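Local coordinates for protein 4,5-DOPA dioxygenase extradiol (Escherichia coli, PDB 2PW6) that opens the aromatic ring of L-DOPA in vitro between carbons 4 and 5, as a zinc-dependent extradiol dioxygenase whose physiological substrate is unknown, at residues V52-T60 with P232-Y240; L97-L105 with K158-I167. One frame throughout, in Å; residues are numbered along the deposited sequence.

Contact 1. Residues V52-T60 with P232-Y240; sequences VVVSAHWFT and PEHYLPLLY. With ZN (zinc ion), chain B.
The imidazole of H234 carries the CB of A56 over the centre of one face, a CH-pi contact with CB 3.3 Å from the ring centroid. In the plane of the same ring, ND1 of H234 gives a nearly straight hydrogen bond (3.1 Å, 172°) to the anti lone pair of E233 OE2. Together with the bond of H234 NE2 to zinc (2.0 Å), this His-carboxylate bond fixes the rotation of the ring. H57 binds the same metal through NE2 at 2.3 Å. The two imidazoles form an offset edge-to-face pair, the edge of H234 toward the face of H57, with planes at 82°. H22 is the third histidine on this zinc, D86 of the second subunit binds it too, and the ring of H177, another zinc-binding histidine, stacks with H234. S55 OG accepts from the backbone N of H57, an ST turn at the corner that brings the histidine to the metal.

The F59 ring has the CB of E233 over its centre, 3.6 Å from the centroid, while L236 CD1 and P232 CD approach obliquely. With CG of F59 anti to its own N (chi1 -168°), the ring reaches across to the 232-240 segment. A serine in place of F59 would probably leave CB of E233 and the methyl CD1 of L236 without the ring they pack on. The other oxygen of E233, OE1, is bonded to T231 OG1.

Deeper, V54 CG1 lies over a face of the Y240 ring, and the CG of P237 packs against the backbone of A56. Strand 50-60 runs between strands 138-144 and 167-173 of the central sheet; helix 236-243 packs against one face of the sheet there, with L236 and Y240 meeting helix 149-159.

Contact 2. Residues L97-L105 with K158-I167; sequences LAQRLVELL and KLAALRDEGI
L97 meets I167 tip to tip, its CD2 4.0 Å from CG2 of the isoleucine, at the end of the contact where the 158-167 segment passes into a strand. One turn on, R100 grips E165 in a bidentate, side-on salt bridge. NE of R100 donates to OE1 of E165 at 3.0 Å and 177°, NH2 donates to OE2 at 2.9 Å, and both oxygens use their syn lone pairs. The guanidinium and carboxylate are nearly coplanar, 21° apart. A chi1 of 173° puts CG of R100 against L162 CD2, where the two side chains run alongside one another in opposite senses, and the bend at chi2 carries NE on toward E165.

L101 points its CD1 between two leucines: L159 CD2 lies 3.5 Å away, closer than usual for methyl carbons, and L162 CD1 4.1 Å. L104 then crosses L162 obliquely, its CD2 3.9 Å from CG of L162 and also against the carbonyl O of K158. At the far end, CD2 of L105 touches CD of K158, the aliphatic part of a lysine whose amine is turned from helix 95-105.

This is plain leucine packing between helix 95-105 and the last part of helix 149-159 with the chain that leads from it into strand 167-173, the ion pair running along one margin. Beneath it lies the central sheet: L97 and L101 rest on strands 50-60 and 138-144, L159 on L141, and I167 on A50 and V52.

Overall arrangement
After strand 17-21 and helix 33-44 the chain reaches strand 50-60, the earlier half of contact 1, then helix 95-105, the earlier half of contact 2. Residues 158-167 return to close contact 2 at the end of helix 149-159 and start of strand 167-173. Only after a further stretch does 232-240 close contact 1, so the smaller loop lies wholly within the larger. Their centres are about 17 Å apart, yet they join: V52 CG2 lies 3.7 Å from L101 CD2, and Y240 CD2 3.8 Å from L159 CD1. Contact 1 joins strand 50-60 to the 232-240 segment at the zinc, each side giving one histidine; contact 2 fastens helices on the sheet away from it.

Contact 1. Residues V52-T60 with P232-Y240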
ATOM      1  N   VAL A  52      18.209 -10.816  -0.232  1.00 40.57           N
ATOM      2  CA  VAL A  52      18.112  -9.367  -0.343  1.00 40.03           C
ATOM      3  C   VAL A  52      16.880  -9.043  -1.231  1.00 39.22           C
ATOM      4  O   VAL A  52      16.904  -9.323  -2.414  1.00 38.19           O
ATOM      5  CB  VAL A  52      19.398  -8.750  -0.980  1.00 39.45           C
ATOM      6  CG1 VAL A  52      19.269  -7.237  -1.068  1.00 38.09           C
ATOM      7  CG2 VAL A  52      20.622  -9.105  -0.168  1.00 40.29           C
ATOM      8  N   VAL A  53      15.827  -8.491  -0.621  1.00 39.41           N
ATOM      9  CA  VAL A  53      14.621  -8.031  -1.294  1.00 39.96           C
ATOM     10  C   VAL A  53      14.749  -6.574  -1.744  1.00 39.07           C
ATOM     11  O   VAL A  53      15.016  -5.706  -0.924  1.00 38.73           O
ATOM     12  CB  VAL A  53      13.361  -8.155  -0.396  1.00 40.10           C
ATOM     13  CG1 VAL A  53      12.093  -7.993  -1.262  1.00 40.36           C
ATOM     14  CG2 VAL A  53      13.289  -9.491   0.201  1.00 42.39           C
ATOM     15  N   VAL A  54      14.583  -6.339  -3.048  1.00 38.93           N
ATOM     16  CA  VAL A  54      14.461  -4.982  -3.629  1.00 38.30           C
ATOM     17  C   VAL A  54      13.013  -4.774  -4.138  1.00 38.27           C
ATOM     18  O   VAL A  54      12.496  -5.569  -4.926  1.00 38.75           O
ATOM     19  CB  VAL A  54      15.529  -4.708  -4.702  1.00 38.61           C
ATOM     20  CG1 VAL A  54      15.360  -3.295  -5.290  1.00 38.68           C
ATOM     21  CG2 VAL A  54      16.961  -4.822  -4.091  1.00 38.66           C
ATOM     22  N   SER A  55      12.334  -3.753  -3.632  1.00 37.72           N
ATOM     23  CA  SER A  55      10.978  -3.428  -4.122  1.00 36.28           C
ATOM     24  C   SER A  55      10.900  -2.063  -4.740  1.00 35.72           C
ATOM     25  O   SER A  55      11.484  -1.131  -4.202  1.00 34.96           O
ATOM     26  CB  SER A  55       9.970  -3.440  -2.992  1.00 36.17           C
ATOM     27  OG  SER A  55       8.683  -3.094  -3.453  1.00 35.85           O
ATOM     28  N   ALA A  56      10.115  -1.945  -5.833  1.00 34.78           N
ATOM     29  CA  ALA A  56       9.651  -0.651  -6.408  1.00 33.05           C
ATOM     30  C   ALA A  56       9.215   0.336  -5.354  1.00 32.58           C
ATOM     31  O   ALA A  56       9.418   1.544  -5.455  1.00 33.67           O
ATOM     32  CB  ALA A  56       8.449  -0.906  -7.361  1.00 31.87           C
ATOM     33  N   HIS A  57       8.553  -0.182  -4.350  1.00 31.85           N
ATOM     34  CA  HIS A  57       7.949   0.649  -3.345  1.00 32.68           C
ATOM     35  C   HIS A  57       8.895   1.110  -2.195  1.00 32.40           C
ATOM     36  O   HIS A  57       8.455   1.803  -1.332  1.00 32.73           O
ATOM     37  CB  HIS A  57       6.717  -0.068  -2.799  1.00 32.88           C
ATOM     38  CG  HIS A  57       5.627  -0.263  -3.809  1.00 34.85           C
ATOM     39  ND1 HIS A  57       4.579   0.622  -3.934  1.00 35.35           N
ATOM     40  CD2 HIS A  57       5.414  -1.238  -4.732  1.00 34.08           C
ATOM     41  CE1 HIS A  57       3.765   0.203  -4.886  1.00 38.85           C
ATOM     42  NE2 HIS A  57       4.250  -0.921  -5.394  1.00 35.23           N
ATOM     43  N   TRP A  58      10.175   0.756  -2.203  1.00 33.64           N
ATOM     44  CA  TRP A  58      11.181   1.338  -1.227  1.00 33.58           C
ATOM     45  C   TRP A  58      12.115   2.224  -2.055  1.00 33.93           C
ATOM     46  O   TRP A  58      13.187   1.821  -2.470  1.00 32.75           O
ATOM     47  CB  TRP A  58      11.954   0.252  -0.426  1.00 33.05           C
ATOM     48  CG  TRP A  58      11.018  -0.845   0.207  1.00 32.52           C
ATOM     49  CD1 TRP A  58       9.833  -0.643   0.876  1.00 33.89           C
ATOM     50  CD2 TRP A  58      11.217  -2.251   0.197  1.00 30.50           C
ATOM     51  NE1 TRP A  58       9.271  -1.843   1.269  1.00 30.57           N
ATOM     52  CE2 TRP A  58      10.116  -2.844   0.869  1.00 32.15           C
ATOM     53  CE3 TRP A  58      12.242  -3.076  -0.273  1.00 32.57           C
ATOM     54  CZ2 TRP A  58      10.009  -4.226   1.054  1.00 32.94           C
ATOM     55  CZ3 TRP A  58      12.135  -4.453  -0.081  1.00 32.66           C
ATOM     56  CH2 TRP A  58      11.031  -5.008   0.573  1.00 32.84           C
ATOM     57  N   PHE A  59      11.627   3.432  -2.343  1.00 35.13           N
ATOM     58  CA  PHE A  59      12.243   4.388  -3.282  1.00 35.64           C
ATOM     59  C   PHE A  59      12.500   5.654  -2.448  1.00 36.35           C
ATOM     60  O   PHE A  59      11.567   6.382  -2.109  1.00 37.31           O
ATOM     61  CB  PHE A  59      11.261   4.646  -4.434  1.00 34.72           C
ATOM     62  CG  PHE A  59      11.838   5.371  -5.641  1.00 32.99           C
ATOM     63  CD1 PHE A  59      13.000   4.947  -6.252  1.00 27.75           C
ATOM     64  CD2 PHE A  59      11.111   6.434  -6.245  1.00 34.64           C
ATOM     65  CE1 PHE A  59      13.512   5.579  -7.416  1.00 31.67           C
ATOM     66  CE2 PHE A  59      11.610   7.088  -7.436  1.00 30.89           C
ATOM     67  CZ  PHE A  59      12.809   6.659  -8.013  1.00 30.42           C
ATOM     68  N   THR A  60      13.760   5.868  -2.073  1.00 37.43           N
ATOM     69  CA  THR A  60      14.124   6.779  -0.967  1.00 37.58           C
ATOM     70  C   THR A  60      15.221   7.686  -1.491  1.00 37.29           C
ATOM     71  O   THR A  60      15.876   7.313  -2.415  1.00 35.87           O
ATOM     72  CB  THR A  60      14.748   5.944   0.250  1.00 37.85           C
ATOM     73  OG1 THR A  60      15.850   5.149  -0.230  1.00 36.27           O
ATOM     74  CG2 THR A  60      13.721   5.025   0.883  1.00 38.59           C
ATOM     75  N   PRO A 232      10.671   6.416 -12.305  1.00 37.60           N
ATOM     76  CA  PRO A 232      11.439   5.218 -12.559  1.00 36.83           C
ATOM     77  C   PRO A 232      11.247   3.987 -11.649  1.00 35.41           C
ATOM     78  O   PRO A 232      11.700   2.938 -12.047  1.00 36.58           O
ATOM     79  CB  PRO A 232      12.901   5.723 -12.475  1.00 36.91           C
ATOM     80  CG  PRO A 232      12.825   7.202 -12.339  1.00 37.40           C
ATOM     81  CD  PRO A 232      11.517   7.457 -11.689  1.00 37.62           C
ATOM     82  N   GLU A 233      10.561   4.087 -10.512  1.00 34.54           N
ATOM     83  CA  GLU A 233      10.720   3.111  -9.385  1.00 34.55           C
ATOM     84  C   GLU A 233      10.338   1.663  -9.702  1.00 33.73           C
ATOM     85  O   GLU A 233      11.016   0.742  -9.271  1.00 32.77           O
ATOM     86  CB  GLU A 233      10.016   3.584  -8.093  1.00 34.19           C
ATOM     87  CG  GLU A 233       8.489   3.385  -8.069  1.00 37.56           C
ATOM     88  CD  GLU A 233       7.741   4.302  -9.049  1.00 38.45           C
ATOM     89  OE1 GLU A 233       8.189   5.459  -9.202  1.00 40.56           O
ATOM     90  OE2 GLU A 233       6.714   3.876  -9.642  1.00 37.32           O
ATOM     91  N   HIS A 234       9.272   1.458 -10.483  1.00 32.70           N
ATOM     92  CA  HIS A 234       8.842   0.083 -10.823  1.00 30.48           C
ATOM     93  C   HIS A 234       9.657  -0.617 -11.876  1.00 30.23           C
ATOM     94  O   HIS A 234       9.612  -1.858 -12.002  1.00 30.58           O
ATOM     95  CB  HIS A 234       7.366   0.014 -11.151  1.00 30.15           C
ATOM     96  CG  HIS A 234       6.475  -0.149  -9.957  1.00 22.30           C
ATOM     97  ND1 HIS A 234       6.060   0.914  -9.198  1.00 25.80           N
ATOM     98  CD2 HIS A 234       5.787  -1.216  -9.500  1.00 24.68           C
ATOM     99  CE1 HIS A 234       5.202   0.507  -8.283  1.00 20.11           C
ATOM    100  NE2 HIS A 234       5.018  -0.793  -8.436  1.00 21.51           N
ATOM    101  N   TYR A 235      10.432   0.170 -12.610  1.00 30.89           N
ATOM    102  CA  TYR A 235      11.364  -0.359 -13.586  1.00 31.65           C
ATOM    103  C   TYR A 235      12.811  -0.646 -13.085  1.00 31.77           C
ATOM    104  O   TYR A 235      13.446  -1.651 -13.468  1.00 30.94           O
ATOM    105  CB  TYR A 235      11.436   0.644 -14.714  1.00 33.17           C
ATOM    106  CG  TYR A 235      12.362   0.228 -15.793  1.00 35.45           C
ATOM    107  CD1 TYR A 235      11.946  -0.685 -16.757  1.00 37.72           C
ATOM    108  CD2 TYR A 235      13.676   0.745 -15.866  1.00 35.23           C
ATOM    109  CE1 TYR A 235      12.808  -1.092 -17.791  1.00 38.43           C
ATOM    110  CE2 TYR A 235      14.551   0.337 -16.894  1.00 36.11           C
ATOM    111  CZ  TYR A 235      14.105  -0.588 -17.851  1.00 38.99           C
ATOM    112  OH  TYR A 235      14.932  -1.018 -18.904  1.00 38.57           O
ATOM    113  N   LEU A 236      13.325   0.270 -12.271  1.00 31.69           N
ATOM    114  CA  LEU A 236      14.710   0.227 -11.753  1.00 33.17           C
ATOM    115  C   LEU A 236      15.146  -1.112 -11.119  1.00 32.68           C
ATOM    116  O   LEU A 236      16.312  -1.486 -11.276  1.00 32.56           O
ATOM    117  CB  LEU A 236      14.972   1.387 -10.756  1.00 33.19           C
ATOM    118  CG  LEU A 236      15.118   2.797 -11.364  1.00 35.03           C
ATOM    119  CD1 LEU A 236      15.273   3.927 -10.275  1.00 34.55           C
ATOM    120  CD2 LEU A 236      16.280   2.866 -12.399  1.00 35.02           C
ATOM    121  N   PRO A 237      14.220  -1.833 -10.440  1.00 32.58           N
ATOM    122  CA  PRO A 237      14.559  -3.092  -9.818  1.00 33.73           C
ATOM    123  C   PRO A 237      15.113  -4.140 -10.751  1.00 35.65           C
ATOM    124  O   PRO A 237      15.934  -4.957 -10.317  1.00 37.19           O
ATOM    125  CB  PRO A 237      13.221  -3.551  -9.199  1.00 32.84           C
ATOM    126  CG  PRO A 237      12.507  -2.327  -8.941  1.00 31.11           C
ATOM    127  CD  PRO A 237      12.820  -1.475 -10.125  1.00 33.00           C
ATOM    128  N   LEU A 238      14.683  -4.134 -12.010  1.00 36.63           N
ATOM    129  CA  LEU A 238      15.220  -5.026 -13.015  1.00 37.49           C
ATOM    130  C   LEU A 238      16.713  -4.810 -13.242  1.00 37.52           C
ATOM    131  O   LEU A 238      17.439  -5.738 -13.529  1.00 36.66           O
ATOM    132  CB  LEU A 238      14.452  -4.851 -14.355  1.00 38.01           C
ATOM    133  CG  LEU A 238      15.009  -5.600 -15.580  1.00 37.29           C
ATOM    134  CD1 LEU A 238      15.048  -7.069 -15.330  1.00 34.83           C
ATOM    135  CD2 LEU A 238      14.230  -5.303 -16.869  1.00 38.41           C
ATOM    136  N   LEU A 239      17.149  -3.560 -13.162  1.00 38.72           N
ATOM    137  CA  LEU A 239      18.536  -3.223 -13.377  1.00 39.80           C
ATOM    138  C   LEU A 239      19.418  -3.811 -12.275  1.00 41.45           C
ATOM    139  O   LEU A 239      20.543  -4.189 -12.547  1.00 42.73           O
ATOM    140  CB  LEU A 239      18.683  -1.704 -13.474  1.00 39.72           C
ATOM    141  CG  LEU A 239      17.917  -1.104 -14.685  1.00 41.13           C
ATOM    142  CD1 LEU A 239      18.283   0.363 -14.872  1.00 40.20           C
ATOM    143  CD2 LEU A 239      18.149  -1.912 -16.019  1.00 38.30           C
ATOM    144  N   TYR A 240      18.898  -3.890 -11.044  1.00 42.23           N
ATOM    145  CA  TYR A 240      19.583  -4.556  -9.939  1.00 43.48           C
ATOM    146  C   TYR A 240      19.860  -6.003 -10.318  1.00 44.80           C
ATOM    147  O   TYR A 240      20.975  -6.495 -10.134  1.00 45.83           O
ATOM    148  CB  TYR A 240      18.773  -4.445  -8.630  1.00 42.32           C
ATOM    149  CG  TYR A 240      18.857  -3.066  -8.019  1.00 41.88           C
ATOM    150  CD1 TYR A 240      18.157  -1.982  -8.574  1.00 40.83           C
ATOM    151  CD2 TYR A 240      19.665  -2.829  -6.886  1.00 42.92           C
ATOM    152  CE1 TYR A 240      18.244  -0.688  -8.006  1.00 39.65           C
ATOM    153  CE2 TYR A 240      19.758  -1.546  -6.316  1.00 42.20           C
ATOM    154  CZ  TYR A 240      19.049  -0.481  -6.881  1.00 40.96           C
ATOM    155  OH  TYR A 240      19.174   0.776  -6.310  1.00 39.55           O
TER
HETATM  156 ZN    ZN B 272       3.806  -1.955  -7.383  1.00 23.09          ZN

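Contact 2. Residues L97-L105 with K158-I167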
ATOM      1  N   LEU A  97      23.912 -10.615   7.068  1.00 40.05           N
ATOM      2  CA  LEU A  97      23.756 -10.176   5.672  1.00 39.11           C
ATOM      3  C   LEU A  97      23.662  -8.650   5.564  1.00 37.96           C
ATOM      4  O   LEU A  97      24.261  -8.071   4.662  1.00 37.92           O
ATOM      5  CB  LEU A  97      22.555 -10.849   5.000  1.00 39.00           C
ATOM      6  CG  LEU A  97      22.217 -10.407   3.574  1.00 38.42           C
ATOM      7  CD1 LEU A  97      23.425 -10.386   2.618  1.00 37.30           C
ATOM      8  CD2 LEU A  97      21.100 -11.277   3.030  1.00 39.03           C
ATOM      9  N   ALA A  98      22.962  -8.003   6.492  1.00 37.43           N
ATOM     10  CA  ALA A  98      22.877  -6.514   6.483  1.00 37.69           C
ATOM     11  C   ALA A  98      24.213  -5.810   6.569  1.00 38.57           C
ATOM     12  O   ALA A  98      24.456  -4.838   5.844  1.00 39.21           O
ATOM     13  CB  ALA A  98      21.959  -6.002   7.539  1.00 36.75           C
ATOM     14  N   GLN A  99      25.090  -6.301   7.458  1.00 39.32           N
ATOM     15  CA  GLN A  99      26.424  -5.740   7.667  1.00 38.86           C
ATOM     16  C   GLN A  99      27.275  -6.023   6.459  1.00 37.34           C
ATOM     17  O   GLN A  99      28.034  -5.149   5.988  1.00 36.96           O
ATOM     18  CB  GLN A  99      27.043  -6.377   8.936  1.00 39.89           C
ATOM     19  CG  GLN A  99      28.569  -6.286   9.094  1.00 41.15           C
ATOM     20  CD  GLN A  99      29.076  -7.127  10.311  1.00 41.96           C
ATOM     21  OE1 GLN A  99      28.323  -7.376  11.271  1.00 47.19           O
ATOM     22  NE2 GLN A  99      30.313  -7.587  10.240  1.00 41.04           N
ATOM     23  N   ARG A 100      27.155  -7.247   5.956  1.00 36.02           N
ATOM     24  CA  ARG A 100      27.839  -7.635   4.736  1.00 36.68           C
ATOM     25  C   ARG A 100      27.400  -6.785   3.504  1.00 36.95           C
ATOM     26  O   ARG A 100      28.210  -6.470   2.640  1.00 36.83           O
ATOM     27  CB  ARG A 100      27.690  -9.144   4.506  1.00 36.60           C
ATOM     28  CG  ARG A 100      28.220  -9.662   3.166  1.00 38.43           C
ATOM     29  CD  ARG A 100      29.744  -9.585   2.975  1.00 41.32           C
ATOM     30  NE  ARG A 100      30.116 -10.026   1.613  1.00 41.66           N
ATOM     31  CZ  ARG A 100      30.850  -9.333   0.742  1.00 41.61           C
ATOM     32  NH1 ARG A 100      31.356  -8.137   1.056  1.00 40.86           N
ATOM     33  NH2 ARG A 100      31.110  -9.859  -0.453  1.00 42.30           N
ATOM     34  N   LEU A 101      26.131  -6.383   3.475  1.00 37.90           N
ATOM     35  CA  LEU A 101      25.593  -5.473   2.449  1.00 38.93           C
ATOM     36  C   LEU A 101      26.205  -4.091   2.607  1.00 39.75           C
ATOM     37  O   LEU A 101      26.674  -3.504   1.625  1.00 39.10           O
ATOM     38  CB  LEU A 101      24.062  -5.401   2.544  1.00 38.45           C
ATOM     39  CG  LEU A 101      23.185  -5.121   1.321  1.00 40.05           C
ATOM     40  CD1 LEU A 101      23.885  -5.393  -0.003  1.00 39.43           C
ATOM     41  CD2 LEU A 101      21.999  -6.017   1.436  1.00 41.54           C
ATOM     42  N   VAL A 102      26.243  -3.593   3.852  1.00 40.54           N
ATOM     43  CA  VAL A 102      26.802  -2.265   4.118  1.00 41.67           C
ATOM     44  C   VAL A 102      28.259  -2.201   3.723  1.00 42.83           C
ATOM     45  O   VAL A 102      28.660  -1.236   3.073  1.00 44.06           O
ATOM     46  CB  VAL A 102      26.534  -1.783   5.565  1.00 41.74           C
ATOM     47  CG1 VAL A 102      27.134  -0.406   5.843  1.00 41.15           C
ATOM     48  CG2 VAL A 102      25.023  -1.720   5.809  1.00 43.01           C
ATOM     49  N   GLU A 103      29.033  -3.241   4.068  1.00 43.65           N
ATOM     50  CA  GLU A 103      30.475  -3.324   3.764  1.00 44.04           C
ATOM     51  C   GLU A 103      30.766  -3.430   2.269  1.00 43.74           C
ATOM     52  O   GLU A 103      31.636  -2.722   1.733  1.00 43.68           O
ATOM     53  CB  GLU A 103      31.107  -4.537   4.495  1.00 44.28           C
ATOM     54  CG  GLU A 103      31.087  -4.417   6.047  1.00 45.81           C
ATOM     55  CD  GLU A 103      31.380  -5.741   6.809  1.00 45.69           C
ATOM     56  OE1 GLU A 103      31.487  -5.669   8.076  1.00 48.34           O
ATOM     57  OE2 GLU A 103      31.509  -6.822   6.165  1.00 45.15           O
ATOM     58  N   LEU A 104      30.068  -4.352   1.609  1.00 43.37           N
ATOM     59  CA  LEU A 104      30.140  -4.502   0.155  1.00 43.87           C
ATOM     60  C   LEU A 104      29.873  -3.172  -0.610  1.00 43.23           C
ATOM     61  O   LEU A 104      30.611  -2.829  -1.530  1.00 43.54           O
ATOM     62  CB  LEU A 104      29.182  -5.610  -0.303  1.00 43.97           C
ATOM     63  CG  LEU A 104      28.981  -5.764  -1.805  1.00 45.58           C
ATOM     64  CD1 LEU A 104      30.214  -6.419  -2.430  1.00 45.16           C
ATOM     65  CD2 LEU A 104      27.718  -6.583  -2.093  1.00 45.38           C
ATOM     66  N   LEU A 105      28.859  -2.428  -0.186  1.00 42.25           N
ATOM     67  CA  LEU A 105      28.474  -1.151  -0.808  1.00 42.59           C
ATOM     68  C   LEU A 105      29.375   0.056  -0.511  1.00 42.63           C
ATOM     69  O   LEU A 105      29.389   1.022  -1.288  1.00 42.82           O
ATOM     70  CB  LEU A 105      27.047  -0.785  -0.400  1.00 41.34           C
ATOM     71  CG  LEU A 105      25.938  -1.696  -0.924  1.00 42.82           C
ATOM     72  CD1 LEU A 105      24.569  -1.302  -0.307  1.00 40.40           C
ATOM     73  CD2 LEU A 105      25.946  -1.702  -2.482  1.00 41.50           C
ATOM     74  N   LYS A 158      27.634  -4.757  -8.152  1.00 45.58           N
ATOM     75  CA  LYS A 158      28.186  -4.983  -6.805  1.00 45.10           C
ATOM     76  C   LYS A 158      27.478  -6.117  -6.072  1.00 44.98           C
ATOM     77  O   LYS A 158      28.125  -6.899  -5.378  1.00 46.00           O
ATOM     78  CB  LYS A 158      28.107  -3.722  -5.960  1.00 45.09           C
ATOM     79  CG  LYS A 158      28.859  -2.549  -6.513  1.00 45.80           C
ATOM     80  CD  LYS A 158      28.425  -1.304  -5.775  1.00 48.56           C
ATOM     81  CE  LYS A 158      29.479  -0.234  -5.883  1.00 52.79           C
ATOM     82  NZ  LYS A 158      29.472   0.399  -7.217  1.00 55.85           N
ATOM     83  N   LEU A 159      26.159  -6.225  -6.223  1.00 43.73           N
ATOM     84  CA  LEU A 159      25.408  -7.297  -5.542  1.00 42.89           C
ATOM     85  C   LEU A 159      25.719  -8.687  -6.046  1.00 42.84           C
ATOM     86  O   LEU A 159      25.373  -9.672  -5.388  1.00 42.56           O
ATOM     87  CB  LEU A 159      23.905  -7.062  -5.654  1.00 42.50           C
ATOM     88  CG  LEU A 159      23.407  -5.863  -4.846  1.00 42.89           C
ATOM     89  CD1 LEU A 159      22.059  -5.408  -5.367  1.00 41.35           C
ATOM     90  CD2 LEU A 159      23.388  -6.198  -3.322  1.00 40.89           C
ATOM     91  N   ALA A 160      26.309  -8.757  -7.237  1.00 43.38           N
ATOM     92  CA  ALA A 160      26.636 -10.019  -7.900  1.00 44.37           C
ATOM     93  C   ALA A 160      27.495 -10.952  -7.020  1.00 44.47           C
ATOM     94  O   ALA A 160      27.194 -12.143  -6.895  1.00 44.20           O
ATOM     95  CB  ALA A 160      27.317  -9.757  -9.278  1.00 43.92           C
ATOM     96  N   ALA A 161      28.531 -10.401  -6.386  1.00 44.93           N
ATOM     97  CA  ALA A 161      29.355 -11.194  -5.469  1.00 45.80           C
ATOM     98  C   ALA A 161      28.526 -11.999  -4.445  1.00 45.43           C
ATOM     99  O   ALA A 161      28.870 -13.123  -4.113  1.00 46.35           O
ATOM    100  CB  ALA A 161      30.408 -10.300  -4.753  1.00 45.79           C
ATOM    101  N   LEU A 162      27.438 -11.442  -3.943  1.00 45.23           N
ATOM    102  CA  LEU A 162      26.658 -12.158  -2.928  1.00 45.53           C
ATOM    103  C   LEU A 162      25.997 -13.438  -3.430  1.00 46.58           C
ATOM    104  O   LEU A 162      25.522 -14.260  -2.623  1.00 46.65           O
ATOM    105  CB  LEU A 162      25.606 -11.263  -2.311  1.00 45.45           C
ATOM    106  CG  LEU A 162      26.038 -10.007  -1.567  1.00 44.27           C
ATOM    107  CD1 LEU A 162      24.802  -9.162  -1.348  1.00 39.00           C
ATOM    108  CD2 LEU A 162      26.724 -10.377  -0.236  1.00 40.39           C
ATOM    109  N   ARG A 163      25.983 -13.618  -4.754  1.00 47.37           N
ATOM    110  CA  ARG A 163      25.340 -14.774  -5.350  1.00 48.16           C
ATOM    111  C   ARG A 163      26.138 -16.069  -5.122  1.00 48.94           C
ATOM    112  O   ARG A 163      25.562 -17.155  -5.063  1.00 49.24           O
ATOM    113  CB  ARG A 163      25.055 -14.526  -6.827  1.00 48.24           C
ATOM    114  CG  ARG A 163      23.996 -13.437  -7.081  1.00 46.94           C
ATOM    115  CD  ARG A 163      23.791 -13.218  -8.571  1.00 47.96           C
ATOM    116  NE  ARG A 163      23.378 -14.459  -9.235  1.00 44.54           N
ATOM    117  CZ  ARG A 163      23.686 -14.785 -10.489  1.00 44.25           C
ATOM    118  NH1 ARG A 163      24.391 -13.952 -11.267  1.00 44.08           N
ATOM    119  NH2 ARG A 163      23.279 -15.951 -10.970  1.00 44.01           N
ATOM    120  N   ASP A 164      27.453 -15.925  -4.976  1.00 50.09           N
ATOM    121  CA  ASP A 164      28.358 -17.023  -4.606  1.00 50.60           C
ATOM    122  C   ASP A 164      28.458 -17.236  -3.069  1.00 50.64           C
ATOM    123  O   ASP A 164      29.162 -18.136  -2.610  1.00 50.42           O
ATOM    124  CB  ASP A 164      29.747 -16.749  -5.183  1.00 50.91           C
ATOM    125  CG  ASP A 164      29.753 -16.654  -6.703  1.00 51.29           C
ATOM    126  OD1 ASP A 164      29.047 -17.448  -7.350  1.00 52.66           O
ATOM    127  OD2 ASP A 164      30.479 -15.798  -7.257  1.00 52.32           O
ATOM    128  N   GLU A 165      27.745 -16.419  -2.290  1.00 50.12           N
ATOM    129  CA  GLU A 165      27.726 -16.536  -0.830  1.00 49.43           C
ATOM    130  C   GLU A 165      26.392 -17.037  -0.291  1.00 48.55           C
ATOM    131  O   GLU A 165      26.059 -16.766   0.861  1.00 48.49           O
ATOM    132  CB  GLU A 165      28.078 -15.201  -0.173  1.00 49.61           C
ATOM    133  CG  GLU A 165      29.475 -14.710  -0.511  1.00 51.06           C
ATOM    134  CD  GLU A 165      29.738 -13.279  -0.098  1.00 52.62           C
ATOM    135  OE1 GLU A 165      29.064 -12.764   0.824  1.00 54.87           O
ATOM    136  OE2 GLU A 165      30.649 -12.667  -0.697  1.00 55.35           O
ATOM    137  N   GLY A 166      25.646 -17.768  -1.123  1.00 47.75           N
ATOM    138  CA  GLY A 166      24.346 -18.356  -0.743  1.00 46.68           C
ATOM    139  C   GLY A 166      23.152 -17.403  -0.727  1.00 46.60           C
ATOM    140  O   GLY A 166      22.111 -17.708  -0.111  1.00 46.30           O
ATOM    141  N   ILE A 167      23.289 -16.255  -1.399  1.00 45.84           N
ATOM    142  CA  ILE A 167      22.292 -15.183  -1.277  1.00 46.01           C
ATOM    143  C   ILE A 167      21.533 -14.979  -2.576  1.00 46.09           C
ATOM    144  O   ILE A 167      22.124 -14.774  -3.630  1.00 45.32           O
ATOM    145  CB  ILE A 167      22.890 -13.803  -0.787  1.00 45.88           C
ATOM    146  CG1 ILE A 167      23.766 -13.947   0.477  1.00 44.38           C
ATOM    147  CG2 ILE A 167      21.779 -12.725  -0.659  1.00 45.49           C
ATOM    148  CD1 ILE A 167      23.121 -14.679   1.649  1.00 41.18           C
TER